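Ceramide very long chain fatty acid hydroxylase SCS7 (Saccharomyces cerevisiae, PDB 4ZR1) hydroxylates the very long chain fatty acid of ceramides at C-2 in the endoplasmic reticulum membrane, using oxygen and cytochrome b5, and carries two zinc ions. Local coordinates at residues V107-L112 against Y225-E230; F135-V139 against A219-F223. All coordinates share one frame; numbering follows the deposited sequence.

Contact 1: V107-L112 against Y225-E230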
loop_
_atom_site.group_PDB
_atom_site.type_symbol
_atom_site.label_atom_id
_atom_site.label_comp_id
_atom_site.label_asym_id
_atom_site.label_seq_id
_atom_site.Cartn_x
_atom_site.Cartn_y
_atom_site.Cartn_z
ATOM N N VAL A 107 5.860 -3.188 -12.390
ATOM C CA VAL A 107 6.964 -2.985 -11.464
ATOM C C VAL A 107 8.215 -3.809 -11.834
ATOM O O VAL A 107 9.312 -3.249 -11.939
ATOM C CB VAL A 107 6.544 -3.310 -10.021
ATOM C CG1 VAL A 107 7.699 -3.044 -9.076
ATOM C CG2 VAL A 107 5.303 -2.512 -9.634
ATOM N N PRO A 108 8.071 -5.132 -12.045
ATOM C CA PRO A 108 9.281 -5.854 -12.467
ATOM C C PRO A 108 9.890 -5.353 -13.786
ATOM O O PRO A 108 11.111 -5.185 -13.828
ATOM C CB PRO A 108 8.796 -7.297 -12.633
ATOM C CG PRO A 108 7.535 -7.385 -11.846
ATOM C CD PRO A 108 6.913 -6.039 -11.908
ATOM N N VAL A 109 9.082 -5.112 -14.825
ATOM C CA VAL A 109 9.644 -4.698 -16.119
ATOM C C VAL A 109 10.265 -3.310 -16.049
ATOM O O VAL A 109 11.194 -3.014 -16.794
ATOM C CB VAL A 109 8.597 -4.713 -17.289
ATOM C CG1 VAL A 109 7.867 -6.046 -17.345
ATOM C CG2 VAL A 109 7.619 -3.577 -17.177
ATOM N N ALA A 110 9.771 -2.454 -15.162
ATOM C CA ALA A 110 10.336 -1.118 -15.066
ATOM C C ALA A 110 11.634 -1.113 -14.265
ATOM O O ALA A 110 12.586 -0.421 -14.628
ATOM C CB ALA A 110 9.332 -0.151 -14.452
ATOM N N TRP A 111 11.695 -1.894 -13.188
ATOM C CA TRP A 111 12.757 -1.674 -12.206
ATOM C C TRP A 111 13.845 -2.740 -12.122
ATOM O O TRP A 111 14.975 -2.430 -11.747
ATOM C CB TRP A 111 12.125 -1.471 -10.834
ATOM C CG TRP A 111 11.211 -0.271 -10.832
ATOM C CD1 TRP A 111 9.886 -0.248 -10.503
ATOM C CD2 TRP A 111 11.549 1.070 -11.216
ATOM N NE1 TRP A 111 9.386 1.025 -10.636
ATOM C CE2 TRP A 111 10.383 1.850 -11.076
ATOM C CE3 TRP A 111 12.725 1.686 -11.655
ATOM C CZ2 TRP A 111 10.358 3.210 -11.358
ATOM C CZ3 TRP A 111 12.702 3.033 -11.934
ATOM C CH2 TRP A 111 11.523 3.785 -11.785
ATOM N N LEU A 112 13.527 -3.980 -12.470
ATOM C CA LEU A 112 14.555 -5.014 -12.511
ATOM C C LEU A 112 15.714 -4.688 -13.479
ATOM O O LEU A 112 16.843 -5.079 -13.221
ATOM C CB LEU A 112 13.940 -6.363 -12.872
ATOM C CG LEU A 112 13.131 -7.073 -11.785
ATOM C CD1 LEU A 112 12.789 -8.496 -12.238
ATOM C CD2 LEU A 112 13.882 -7.104 -10.476
ATOM N N TYR A 225 12.267 -3.637 -2.994
ATOM C CA TYR A 225 11.017 -2.942 -3.297
ATOM C C TYR A 225 10.170 -3.744 -4.286
ATOM O O TYR A 225 8.960 -3.908 -4.089
ATOM C CB TYR A 225 11.257 -1.540 -3.870
ATOM C CG TYR A 225 10.069 -1.117 -4.690
ATOM C CD1 TYR A 225 8.871 -0.764 -4.072
ATOM C CD2 TYR A 225 10.115 -1.129 -6.088
ATOM C CE1 TYR A 225 7.755 -0.413 -4.824
ATOM C CE2 TYR A 225 9.001 -0.784 -6.843
ATOM C CZ TYR A 225 7.824 -0.429 -6.203
ATOM O OH TYR A 225 6.717 -0.095 -6.935
ATOM N N VAL A 226 10.806 -4.220 -5.356
ATOM C CA VAL A 226 10.115 -5.009 -6.376
ATOM C C VAL A 226 9.531 -6.297 -5.807
ATOM O O VAL A 226 8.415 -6.689 -6.159
ATOM C CB VAL A 226 11.048 -5.360 -7.537
ATOM C CG1 VAL A 226 10.314 -6.231 -8.549
ATOM C CG2 VAL A 226 11.570 -4.067 -8.183
ATOM N N CYS A 227 10.271 -6.945 -4.913
ATOM C CA CYS A 227 9.756 -8.138 -4.258
ATOM C C CYS A 227 8.536 -7.797 -3.411
ATOM O O CYS A 227 7.547 -8.524 -3.431
ATOM C CB CYS A 227 10.840 -8.793 -3.404
ATOM S SG CYS A 227 12.202 -9.492 -4.371
ATOM N N TYR A 228 8.609 -6.687 -2.681
ATOM C CA TYR A 228 7.490 -6.206 -1.870
ATOM C C TYR A 228 6.168 -6.007 -2.640
ATOM O O TYR A 228 5.124 -6.534 -2.236
ATOM C CB TYR A 228 7.870 -4.884 -1.189
ATOM C CG TYR A 228 6.668 -4.012 -0.856
ATOM C CD1 TYR A 228 5.891 -4.264 0.272
ATOM C CD2 TYR A 228 6.313 -2.939 -1.669
ATOM C CE1 TYR A 228 4.790 -3.478 0.576
ATOM C CE2 TYR A 228 5.228 -2.147 -1.374
ATOM C CZ TYR A 228 4.461 -2.424 -0.252
ATOM O OH TYR A 228 3.366 -1.634 0.045
ATOM N N ASP A 229 6.209 -5.237 -3.729
ATOM C CA ASP A 229 4.994 -4.839 -4.442
ATOM C C ASP A 229 4.394 -6.031 -5.161
ATOM O O ASP A 229 3.176 -6.161 -5.237
ATOM C CB ASP A 229 5.284 -3.722 -5.451
ATOM C CG ASP A 229 4.314 -2.529 -5.331
ATOM O OD1 ASP A 229 3.310 -2.593 -4.578
ATOM O OD2 ASP A 229 4.575 -1.509 -6.013
ATOM N N GLU A 230 5.257 -6.890 -5.705
ATOM C CA GLU A 230 4.813 -8.135 -6.320
ATOM C C GLU A 230 4.207 -9.037 -5.263
ATOM O O GLU A 230 3.106 -9.549 -5.432
ATOM C CB GLU A 230 5.962 -8.837 -7.025
ATOM C CG GLU A 230 6.492 -8.045 -8.199
ATOM C CD GLU A 230 5.399 -7.671 -9.183
ATOM O OE1 GLU A 230 4.895 -8.557 -9.892
ATOM O OE2 GLU A 230 5.027 -6.489 -9.233
#

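Contact 2: F135-V139 against A219-F223. With TRD (tridecane), chain K.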
loop_
_atom_site.group_PDB
_atom_site.type_symbol
_atom_site.label_atom_id
_atom_site.label_comp_id
_atom_site.label_asym_id
_atom_site.label_seq_id
_atom_site.Cartn_x
_atom_site.Cartn_y
_atom_site.Cartn_z
ATOM N N PHE A 135 24.551 -5.851 -1.421
ATOM C CA PHE A 135 23.256 -6.055 -2.056
ATOM C C PHE A 135 22.234 -6.533 -1.028
ATOM O O PHE A 135 21.132 -5.985 -0.931
ATOM C CB PHE A 135 23.372 -7.071 -3.188
ATOM C CG PHE A 135 22.085 -7.328 -3.911
ATOM C CD1 PHE A 135 21.149 -8.216 -3.404
ATOM C CD2 PHE A 135 21.822 -6.700 -5.115
ATOM C CE1 PHE A 135 19.967 -8.459 -4.083
ATOM C CE2 PHE A 135 20.646 -6.938 -5.793
ATOM C CZ PHE A 135 19.719 -7.822 -5.280
ATOM N N CYS A 136 22.616 -7.558 -0.263
ATOM C CA CYS A 136 21.723 -8.178 0.714
ATOM C C CYS A 136 21.328 -7.216 1.826
ATOM O O CYS A 136 20.182 -7.238 2.270
ATOM C CB CYS A 136 22.368 -9.439 1.306
ATOM S SG CYS A 136 22.562 -10.784 0.087
ATOM N N VAL A 137 22.248 -6.358 2.271
ATOM C CA VAL A 137 21.889 -5.396 3.314
ATOM C C VAL A 137 20.923 -4.370 2.727
ATOM O O VAL A 137 20.088 -3.821 3.445
ATOM C CB VAL A 137 23.125 -4.676 3.947
ATOM C CG1 VAL A 137 24.238 -5.651 4.179
ATOM C CG2 VAL A 137 23.620 -3.551 3.085
ATOM N N GLY A 138 21.023 -4.133 1.418
ATOM C CA GLY A 138 20.053 -3.312 0.716
ATOM C C GLY A 138 18.658 -3.898 0.871
ATOM O O GLY A 138 17.702 -3.178 1.190
ATOM N N VAL A 139 18.545 -5.211 0.657
ATOM C CA VAL A 139 17.284 -5.922 0.862
ATOM C C VAL A 139 16.807 -5.850 2.321
ATOM O O VAL A 139 15.615 -5.772 2.595
ATOM C CB VAL A 139 17.411 -7.385 0.438
ATOM C CG1 VAL A 139 16.111 -8.142 0.708
ATOM C CG2 VAL A 139 17.812 -7.478 -1.047
ATOM N N ALA A 219 21.043 -1.295 -5.497
ATOM C CA ALA A 219 20.474 -2.359 -6.311
ATOM C C ALA A 219 19.639 -3.277 -5.423
ATOM O O ALA A 219 18.541 -3.685 -5.799
ATOM C CB ALA A 219 21.566 -3.139 -7.034
ATOM N N GLY A 220 20.158 -3.575 -4.234
ATOM C CA GLY A 220 19.479 -4.436 -3.282
ATOM C C GLY A 220 18.191 -3.846 -2.720
ATOM O O GLY A 220 17.157 -4.512 -2.686
ATOM N N GLY A 221 18.260 -2.600 -2.263
ATOM C CA GLY A 221 17.085 -1.900 -1.788
ATOM C C GLY A 221 16.001 -1.838 -2.855
ATOM O O GLY A 221 14.809 -2.011 -2.561
ATOM N N LEU A 222 16.412 -1.611 -4.102
ATOM C CA LEU A 222 15.461 -1.529 -5.199
ATOM C C LEU A 222 14.835 -2.899 -5.474
ATOM O O LEU A 222 13.615 -2.994 -5.683
ATOM C CB LEU A 222 16.132 -0.976 -6.457
ATOM C CG LEU A 222 15.197 -0.761 -7.645
ATOM C CD1 LEU A 222 14.094 0.187 -7.266
ATOM C CD2 LEU A 222 15.973 -0.226 -8.818
ATOM N N PHE A 223 15.660 -3.950 -5.453
ATOM C CA PHE A 223 15.185 -5.326 -5.663
ATOM C C PHE A 223 14.187 -5.723 -4.578
ATOM O O PHE A 223 13.195 -6.402 -4.838
ATOM C CB PHE A 223 16.360 -6.308 -5.677
ATOM C CG PHE A 223 15.951 -7.754 -5.784
ATOM C CD1 PHE A 223 15.573 -8.298 -7.003
ATOM C CD2 PHE A 223 15.952 -8.573 -4.670
ATOM C CE1 PHE A 223 15.198 -9.623 -7.102
ATOM C CE2 PHE A 223 15.588 -9.896 -4.766
ATOM C CZ PHE A 223 15.212 -10.424 -5.985
HETATM C C1 TRD K . 9.489 3.735 -1.597
HETATM C C2 TRD K . 10.961 4.128 -1.640
HETATM C C3 TRD K . 11.789 2.943 -2.115
HETATM C C4 TRD K . 13.266 3.110 -1.797
HETATM C C5 TRD K . 14.067 1.984 -2.432
HETATM C C6 TRD K . 15.548 2.273 -2.305
HETATM C C7 TRD K . 16.159 1.462 -1.176
HETATM C C8 TRD K . 17.441 2.096 -0.652
HETATM C C9 TRD K . 18.361 1.027 -0.074
HETATM C C10 TRD K . 19.579 1.601 0.629
HETATM C C11 TRD K . 20.501 0.487 1.097
HETATM C C12 TRD K . 21.757 1.061 1.738
HETATM C C13 TRD K . 22.770 -0.014 2.118
#

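Contact 1: V107-L112 against Y225-E230
Val107 drops its side chain among Tyr225, Val226, Asp229 and Glu230, and Val226 sits in turn among Val107, Pro108, Trp111 and Leu112. This is reciprocal knobs-into-holes packing between TM1 (helix 106-125) and TM4 (helix 211-236); the segment axes are antiparallel (176°) and 9.9 Å apart. With CG1 anti to its backbone N (chi1 -178°), Val107 brings that methyl against Tyr225 CE2. Its other methyl, CG2, touches Asp229 OD2, the two side chains crossing at about a right angle. Val226 splits its branches: CG2 packs on Trp111 CB at 3.8 Å, while CG1 touches both Pro108 CA and Leu112 CD2, each at 4.1 Å. Beside Val107, Tyr225 turns its edge toward the five-membered ring of Trp111, an offset edge-to-face pair with centroids 5.8 Å apart and planes at 74°. Phe194 stacks on Tyr225 and also meets Trp111. Asp229 OD2 accepts a hydrogen bond from Met189 N and a weak one from Tyr225 OH; the side chain lies about 4 Å, nearest atoms, from that of the zinc ligand His232. Glu230, bent at chi2, brings its carboxylate against the CG and CD atoms of the Pro108 ring, with OE2 3.3 Å from Pro108 CD.

Contact 2: F135-V139 against A219-F223
Phe135 lays one ring face flat over the backbone of Gly220 where TM2 (helix 128-154) and TM4 (helix 211-236) cross. The segment axes approach to 6.5 Å at a crossing angle of -39°, and the glycines Gly138 and Gly221 bring their CA atoms to 4.1 Å. Close, parallel, right-handed packing on small residues with CA-H...O contacts is consistent with a GASright-type crossing, and Gly221 with Gly217 has the spacing of a GxxxG sequence.

Two weak CA-H...O contacts bridge the backbones: the CA-H of Gly220 is directed at Phe135 O, CA to O 3.3 Å, with an angle of 156° at the hydrogen, and that of Gly221 approaches Gly138 O less directly. Phe135 O also accepts the helical hydrogen bond from Val139 N, so one carbonyl serves both its own helix and the crossing.

Aromatic and apolar contacts flank this backbone seam. Gly220 CA stands 3.7 Å from the centroid of the Phe135 ring, nearly on the ring normal, a CH-pi contact. The ring reaches there because CG is anti to the backbone N (chi1 -179°). Its CZ then touches Phe223 CB at 3.7 Å, and the two phenyl rings meet obliquely. Val139 CG2 lies at the edge of the Phe223 ring, near its plane, and also rests against Gly220 O.

A tridecane chain runs past Gly138 and Gly221, its C7 coming 3.5 Å from Gly221 CA and its C13 against Val137 CG2. These residues form part of the tridecane pocket, which Phe194 and Val205 of helix 191-208 help to line. Beyond the crossing, helix 106-125 packs alongside: its Met119 touches both Phe135 and Ala219, and Val114 and Val115 meet Leu222.

Helix 211-236 takes part in both contacts, meeting TM1 antiparallel in contact 1 and TM2 in roughly the same direction, inclined by 39°, in contact 2, its partners being successive helices of the chain. Contact 1 is the more buried, centred about 14 Å from the centre of the chain and close to the zinc site; contact 2, at about 20 Å, is partly buried. Their chemistry follows suit: more widely spaced axes leave room for branched and aromatic side chains and two carboxylates in contact 1, whereas glycines let the backbones themselves meet in contact 2. The two join where Leu112 CD2 packs on Phe223 CD1 at 4.0 Å and Trp111 O on Leu222 CD2.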